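Long-range contact in malonyl CoA-acyl carrier protein transacylase (PDB 3QAT), which probably catalyses transfer of the malonyl group from malonyl-CoA to acyl carrier protein, a step that supplies fatty acid biosynthesis: residues A[89-101]-A[261-275]. Residues are numbered along the deposited sequence; the frame is centred on the assembly and turned at random.
Sequences KKVKFVAGHSLGE and VRWRETIEWISANGV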
loop_
_atom_site.group_PDB
_atom_site.type_symbol
_atom_site.label_atom_id
_atom_site.label_comp_id
_atom_site.label_asym_id
_atom_site.label_seq_id
_atom_site.Cartn_x
_atom_site.Cartn_y
_atom_site.Cartn_z
ATOM N N LYS A 89 6.820 -13.688 17.014
ATOM C CA LYS A 89 8.079 -13.732 17.745
ATOM C C LYS A 89 9.157 -12.813 17.179
ATOM O O LYS A 89 9.996 -12.311 17.938
ATOM C CB LYS A 89 8.595 -15.173 17.828
ATOM C CG LYS A 89 7.813 -16.056 18.804
ATOM C CD LYS A 89 8.451 -17.438 18.902
ATOM C CE LYS A 89 8.027 -18.177 20.174
ATOM N NZ LYS A 89 6.557 -18.444 20.187
ATOM N N LYS A 90 9.132 -12.577 15.861
ATOM C CA LYS A 90 10.281 -11.951 15.178
ATOM C C LYS A 90 10.060 -10.551 14.624
ATOM O O LYS A 90 11.025 -9.858 14.289
ATOM C CB LYS A 90 10.775 -12.846 14.038
ATOM C CG LYS A 90 11.328 -14.185 14.497
ATOM C CD LYS A 90 12.623 -13.978 15.287
ATOM C CE LYS A 90 13.314 -15.289 15.548
ATOM N NZ LYS A 90 14.571 -15.059 16.307
ATOM N N VAL A 91 8.795 -10.158 14.513
ATOM C CA VAL A 91 8.428 -8.896 13.864
ATOM C C VAL A 91 7.715 -7.995 14.864
ATOM O O VAL A 91 6.700 -8.397 15.448
ATOM C CB VAL A 91 7.531 -9.155 12.625
ATOM C CG1 VAL A 91 7.152 -7.836 11.945
ATOM C CG2 VAL A 91 8.239 -10.079 11.637
ATOM N N LYS A 92 8.257 -6.800 15.084
ATOM C CA LYS A 92 7.690 -5.877 16.056
ATOM C C LYS A 92 6.376 -5.234 15.585
ATOM O O LYS A 92 5.412 -5.150 16.358
ATOM C CB LYS A 92 8.720 -4.796 16.426
ATOM C CG LYS A 92 8.437 -4.105 17.736
ATOM C CD LYS A 92 9.664 -3.299 18.229
ATOM C CE LYS A 92 9.560 -2.904 19.707
ATOM N NZ LYS A 92 8.904 -1.574 19.987
ATOM N N PHE A 93 6.359 -4.769 14.325
ATOM C CA PHE A 93 5.205 -4.076 13.775
ATOM C C PHE A 93 5.031 -4.436 12.304
ATOM O O PHE A 93 6.004 -4.806 11.643
ATOM C CB PHE A 93 5.392 -2.556 13.828
ATOM C CG PHE A 93 5.740 -2.019 15.207
ATOM C CD1 PHE A 93 4.818 -2.095 16.242
ATOM C CD2 PHE A 93 6.981 -1.432 15.439
ATOM C CE1 PHE A 93 5.145 -1.586 17.530
ATOM C CE2 PHE A 93 7.310 -0.918 16.705
ATOM C CZ PHE A 93 6.386 -1.005 17.740
ATOM N N VAL A 94 3.793 -4.296 11.831
ATOM C CA VAL A 94 3.509 -4.343 10.373
ATOM C C VAL A 94 2.906 -3.041 9.920
ATOM O O VAL A 94 2.277 -2.343 10.708
ATOM C CB VAL A 94 2.617 -5.549 9.958
ATOM C CG1 VAL A 94 3.350 -6.871 10.229
ATOM C CG2 VAL A 94 1.250 -5.493 10.650
ATOM N N ALA A 95 3.119 -2.697 8.648
ATOM C CA ALA A 95 2.516 -1.524 8.056
ATOM C C ALA A 95 2.485 -1.733 6.550
ATOM O O ALA A 95 3.283 -2.494 6.017
ATOM C CB ALA A 95 3.344 -0.267 8.381
ATOM N N GLY A 96 1.560 -1.070 5.870
ATOM C CA GLY A 96 1.564 -1.200 4.400
ATOM C C GLY A 96 1.008 0.041 3.758
ATOM O O GLY A 96 0.235 0.789 4.370
ATOM N N HIS A 97 1.420 0.261 2.511
ATOM C CA HIS A 97 1.032 1.480 1.826
ATOM C C HIS A 97 -0.331 1.275 1.143
ATOM O O HIS A 97 -0.422 0.637 0.101
ATOM C CB HIS A 97 2.142 1.883 0.847
ATOM C CG HIS A 97 2.114 3.327 0.472
ATOM N ND1 HIS A 97 1.161 3.852 -0.370
ATOM C CD2 HIS A 97 2.960 4.345 0.774
ATOM C CE1 HIS A 97 1.396 5.147 -0.543
ATOM N NE2 HIS A 97 2.482 5.470 0.140
ATOM N N SER A 98 -1.386 1.820 1.757
ATOM C CA SER A 98 -2.753 1.794 1.228
ATOM C C SER A 98 -3.298 0.366 1.044
ATOM O O SER A 98 -3.738 -0.233 2.026
ATOM C CB SER A 98 -2.851 2.698 -0.027
ATOM O OG SER A 98 -4.209 2.839 -0.406
ATOM N N LEU A 99 -3.269 -0.217 -0.160
ATOM C CA LEU A 99 -3.712 -1.602 -0.273
ATOM C C LEU A 99 -2.825 -2.505 0.622
ATOM O O LEU A 99 -3.258 -3.546 1.114
ATOM C CB LEU A 99 -3.681 -2.071 -1.736
ATOM C CG LEU A 99 -2.310 -2.430 -2.319
ATOM C CD1 LEU A 99 -1.859 -3.861 -2.069
ATOM C CD2 LEU A 99 -2.350 -2.166 -3.840
ATOM N N GLY A 100 -1.568 -2.095 0.806
ATOM C CA GLY A 100 -0.622 -2.856 1.625
ATOM C C GLY A 100 -1.056 -3.014 3.089
ATOM O O GLY A 100 -0.562 -3.906 3.762
ATOM N N GLU A 101 -1.963 -2.159 3.581
ATOM C CA GLU A 101 -2.496 -2.364 4.947
ATOM C C GLU A 101 -3.241 -3.705 5.039
ATOM O O GLU A 101 -3.184 -4.384 6.076
ATOM C CB GLU A 101 -3.437 -1.233 5.358
ATOM C CG GLU A 101 -2.819 0.147 5.299
ATOM C CD GLU A 101 -3.441 1.103 6.325
ATOM O OE1 GLU A 101 -4.603 1.597 6.135
ATOM O OE2 GLU A 101 -2.759 1.353 7.314
ATOM N N VAL A 261 -2.243 9.165 3.154
ATOM C CA VAL A 261 -1.385 8.056 3.574
ATOM C C VAL A 261 -0.135 8.673 4.213
ATOM O O VAL A 261 0.681 9.295 3.527
ATOM C CB VAL A 261 -0.966 7.178 2.372
ATOM C CG1 VAL A 261 -0.000 6.078 2.839
ATOM C CG2 VAL A 261 -2.224 6.551 1.747
ATOM N N ARG A 262 0.000 8.516 5.528
ATOM C CA ARG A 262 1.051 9.222 6.297
ATOM C C ARG A 262 2.325 8.350 6.334
ATOM O O ARG A 262 2.765 7.890 7.406
ATOM C CB ARG A 262 0.533 9.539 7.708
ATOM C CG ARG A 262 -0.616 10.548 7.676
ATOM C CD ARG A 262 -1.272 10.650 9.034
ATOM N NE ARG A 262 -0.399 11.328 10.003
ATOM C CZ ARG A 262 -0.759 11.552 11.269
ATOM N NH1 ARG A 262 -1.934 11.124 11.718
ATOM N NH2 ARG A 262 0.055 12.204 12.091
ATOM N N TRP A 263 2.916 8.106 5.158
ATOM C CA TRP A 263 3.990 7.109 5.073
ATOM C C TRP A 263 5.305 7.601 5.693
ATOM O O TRP A 263 5.976 6.852 6.423
ATOM C CB TRP A 263 4.238 6.585 3.613
ATOM C CG TRP A 263 5.074 5.321 3.655
ATOM C CD1 TRP A 263 6.388 5.183 3.269
ATOM C CD2 TRP A 263 4.666 4.044 4.162
ATOM N NE1 TRP A 263 6.808 3.879 3.483
ATOM C CE2 TRP A 263 5.770 3.162 4.035
ATOM C CE3 TRP A 263 3.464 3.562 4.716
ATOM C CZ2 TRP A 263 5.720 1.813 4.461
ATOM C CZ3 TRP A 263 3.399 2.221 5.123
ATOM C CH2 TRP A 263 4.517 1.361 4.985
ATOM N N ARG A 264 5.671 8.843 5.404
ATOM C CA ARG A 264 6.855 9.454 6.009
ATOM C C ARG A 264 6.815 9.302 7.539
ATOM O O ARG A 264 7.762 8.811 8.154
ATOM C CB ARG A 264 6.944 10.944 5.621
ATOM C CG ARG A 264 8.132 11.666 6.314
ATOM C CD ARG A 264 8.088 13.171 6.115
ATOM N NE ARG A 264 6.843 13.801 6.591
ATOM C CZ ARG A 264 6.620 14.234 7.833
ATOM N NH1 ARG A 264 7.544 14.101 8.774
ATOM N NH2 ARG A 264 5.448 14.791 8.140
ATOM N N GLU A 265 5.695 9.718 8.138
ATOM C CA GLU A 265 5.559 9.665 9.599
ATOM C C GLU A 265 5.587 8.238 10.121
ATOM O O GLU A 265 6.095 7.980 11.218
ATOM C CB GLU A 265 4.258 10.346 10.011
ATOM C CG GLU A 265 4.312 11.897 9.914
ATOM C CD GLU A 265 2.922 12.514 9.986
ATOM O OE1 GLU A 265 2.096 12.321 9.051
ATOM O OE2 GLU A 265 2.650 13.204 10.996
ATOM N N THR A 266 5.063 7.305 9.314
ATOM C CA THR A 266 5.086 5.900 9.670
ATOM C C THR A 266 6.513 5.384 9.799
ATOM O O THR A 266 6.852 4.757 10.785
ATOM C CB THR A 266 4.274 5.069 8.639
ATOM O OG1 THR A 266 2.894 5.441 8.741
ATOM C CG2 THR A 266 4.393 3.578 8.928
ATOM N N ILE A 267 7.349 5.662 8.808
ATOM C CA ILE A 267 8.724 5.182 8.841
ATOM C C ILE A 267 9.503 5.880 9.967
ATOM O O ILE A 267 10.304 5.238 10.684
ATOM C CB ILE A 267 9.422 5.389 7.485
ATOM C CG1 ILE A 267 8.700 4.556 6.402
ATOM C CG2 ILE A 267 10.935 5.021 7.587
ATOM C CD1 ILE A 267 8.579 3.047 6.736
ATOM N N GLU A 268 9.256 7.176 10.144
ATOM C CA GLU A 268 9.902 7.912 11.243
ATOM C C GLU A 268 9.494 7.329 12.600
ATOM O O GLU A 268 10.359 7.157 13.471
ATOM C CB GLU A 268 9.613 9.410 11.159
ATOM C CG GLU A 268 10.348 10.074 9.983
ATOM C CD GLU A 268 10.006 11.544 9.775
ATOM O OE1 GLU A 268 9.038 12.038 10.379
ATOM O OE2 GLU A 268 10.707 12.214 8.991
ATOM N N TRP A 269 8.201 7.053 12.789
ATOM C CA TRP A 269 7.737 6.451 14.038
ATOM C C TRP A 269 8.382 5.081 14.270
ATOM O O TRP A 269 8.941 4.802 15.339
ATOM C CB TRP A 269 6.203 6.345 14.118
ATOM C CG TRP A 269 5.797 5.930 15.515
ATOM C CD1 TRP A 269 5.571 6.759 16.565
ATOM C CD2 TRP A 269 5.654 4.589 16.013
ATOM N NE1 TRP A 269 5.257 6.025 17.692
ATOM C CE2 TRP A 269 5.305 4.691 17.386
ATOM C CE3 TRP A 269 5.773 3.315 15.437
ATOM C CZ2 TRP A 269 5.096 3.569 18.202
ATOM C CZ3 TRP A 269 5.552 2.186 16.248
ATOM C CH2 TRP A 269 5.242 2.329 17.631
ATOM N N ILE A 270 8.297 4.209 13.273
ATOM C CA ILE A 270 8.879 2.874 13.422
ATOM C C ILE A 270 10.365 2.928 13.800
ATOM O O ILE A 270 10.802 2.216 14.707
ATOM C CB ILE A 270 8.618 1.998 12.163
ATOM C CG1 ILE A 270 7.130 1.648 12.040
ATOM C CG2 ILE A 270 9.427 0.708 12.214
ATOM C CD1 ILE A 270 6.770 1.022 10.658
ATOM N N SER A 271 11.126 3.789 13.127
ATOM C CA SER A 271 12.569 3.900 13.343
ATOM C C SER A 271 12.915 4.410 14.733
ATOM O O SER A 271 13.987 4.083 15.252
ATOM C CB SER A 271 13.188 4.839 12.303
ATOM O OG SER A 271 12.935 4.299 11.016
ATOM N N ALA A 272 12.007 5.198 15.314
ATOM C CA ALA A 272 12.215 5.784 16.656
ATOM C C ALA A 272 11.694 4.893 17.781
ATOM O O ALA A 272 11.932 5.169 18.960
ATOM C CB ALA A 272 11.554 7.144 16.734
ATOM N N ASN A 273 10.972 3.829 17.439
ATOM C CA ASN A 273 10.317 3.031 18.460
ATOM C C ASN A 273 10.758 1.574 18.445
ATOM O O ASN A 273 9.943 0.653 18.528
ATOM C CB ASN A 273 8.789 3.212 18.428
ATOM C CG ASN A 273 8.359 4.607 18.891
ATOM O OD1 ASN A 273 8.070 4.816 20.084
ATOM N ND2 ASN A 273 8.383 5.576 17.980
ATOM N N GLY A 274 12.073 1.392 18.352
ATOM C CA GLY A 274 12.702 0.111 18.644
ATOM C C GLY A 274 12.957 -0.797 17.459
ATOM O O GLY A 274 13.205 -1.994 17.641
ATOM N N VAL A 275 12.906 -0.226 16.255
ATOM C CA VAL A 275 13.175 -0.969 15.014
ATOM C C VAL A 275 14.331 -0.360 14.220
ATOM O O VAL A 275 14.346 0.846 13.969
ATOM C CB VAL A 275 11.895 -1.032 14.129
ATOM C CG1 VAL A 275 12.187 -1.638 12.752
ATOM C CG2 VAL A 275 10.785 -1.819 14.831
#
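Trp269 drives the edge of its six-membered ring into one face of Phe93, a T-shaped pair with planes at 64° and Trp269 CH2 3.5 Å from Phe93 CZ. The other face of Phe93 lies against CG of its neighbour Lys92, while Asn273 O meets the ring at its edge. That same carbonyl oxygen accepts a hydrogen bond from the Lys92 ammonium, NZ to Asn273 O 2.9 Å, the lysine chain turning at its last torsion to reach it and the donor standing somewhat out of the carbonyl plane. Midway along strand 93-96, Ala95 CB touches both Trp263 CH2 (3.9 Å) and Thr266 CG2 (4.0 Å). At the far end the imidazole of His97 meets Val261 over one face and Trp263 at its edge. Val261 CG1 sits over the ring centre in a CH-pi contact, 3.8 Å from the centroid of His97, and Trp263 CG lies 3.7 Å from His97 CD2. With CG swung anti to the backbone N (chi1 -165°), Trp263 carries its indole toward the strand, presenting one face to His97 CD2 and the opposite face to Thr266 CG2, about one turn along the helix.

Behind this layer, Thr266 is held by its hydroxyl, whose OG1 donates to Arg262 O from 2.8 Å. Asn273 ND2 donates a nearly straight hydrogen bond to Trp269 O. Farther out, His97 NE2 hydrogen-bonds to Asn168 OD1, and Ser98 OG to both Arg123 and His207. Helix 263-272, antiparallel to strand 93-96 at 166°, packs an apolar and aromatic surface against the strand that leads into a type II' turn from His97 to Gly100, with Ser98 at positive phi. This turn fits the GxSxG nucleophile elbow; Ser98 is probably the nucleophile, paired with His207 as in related acyltransferases.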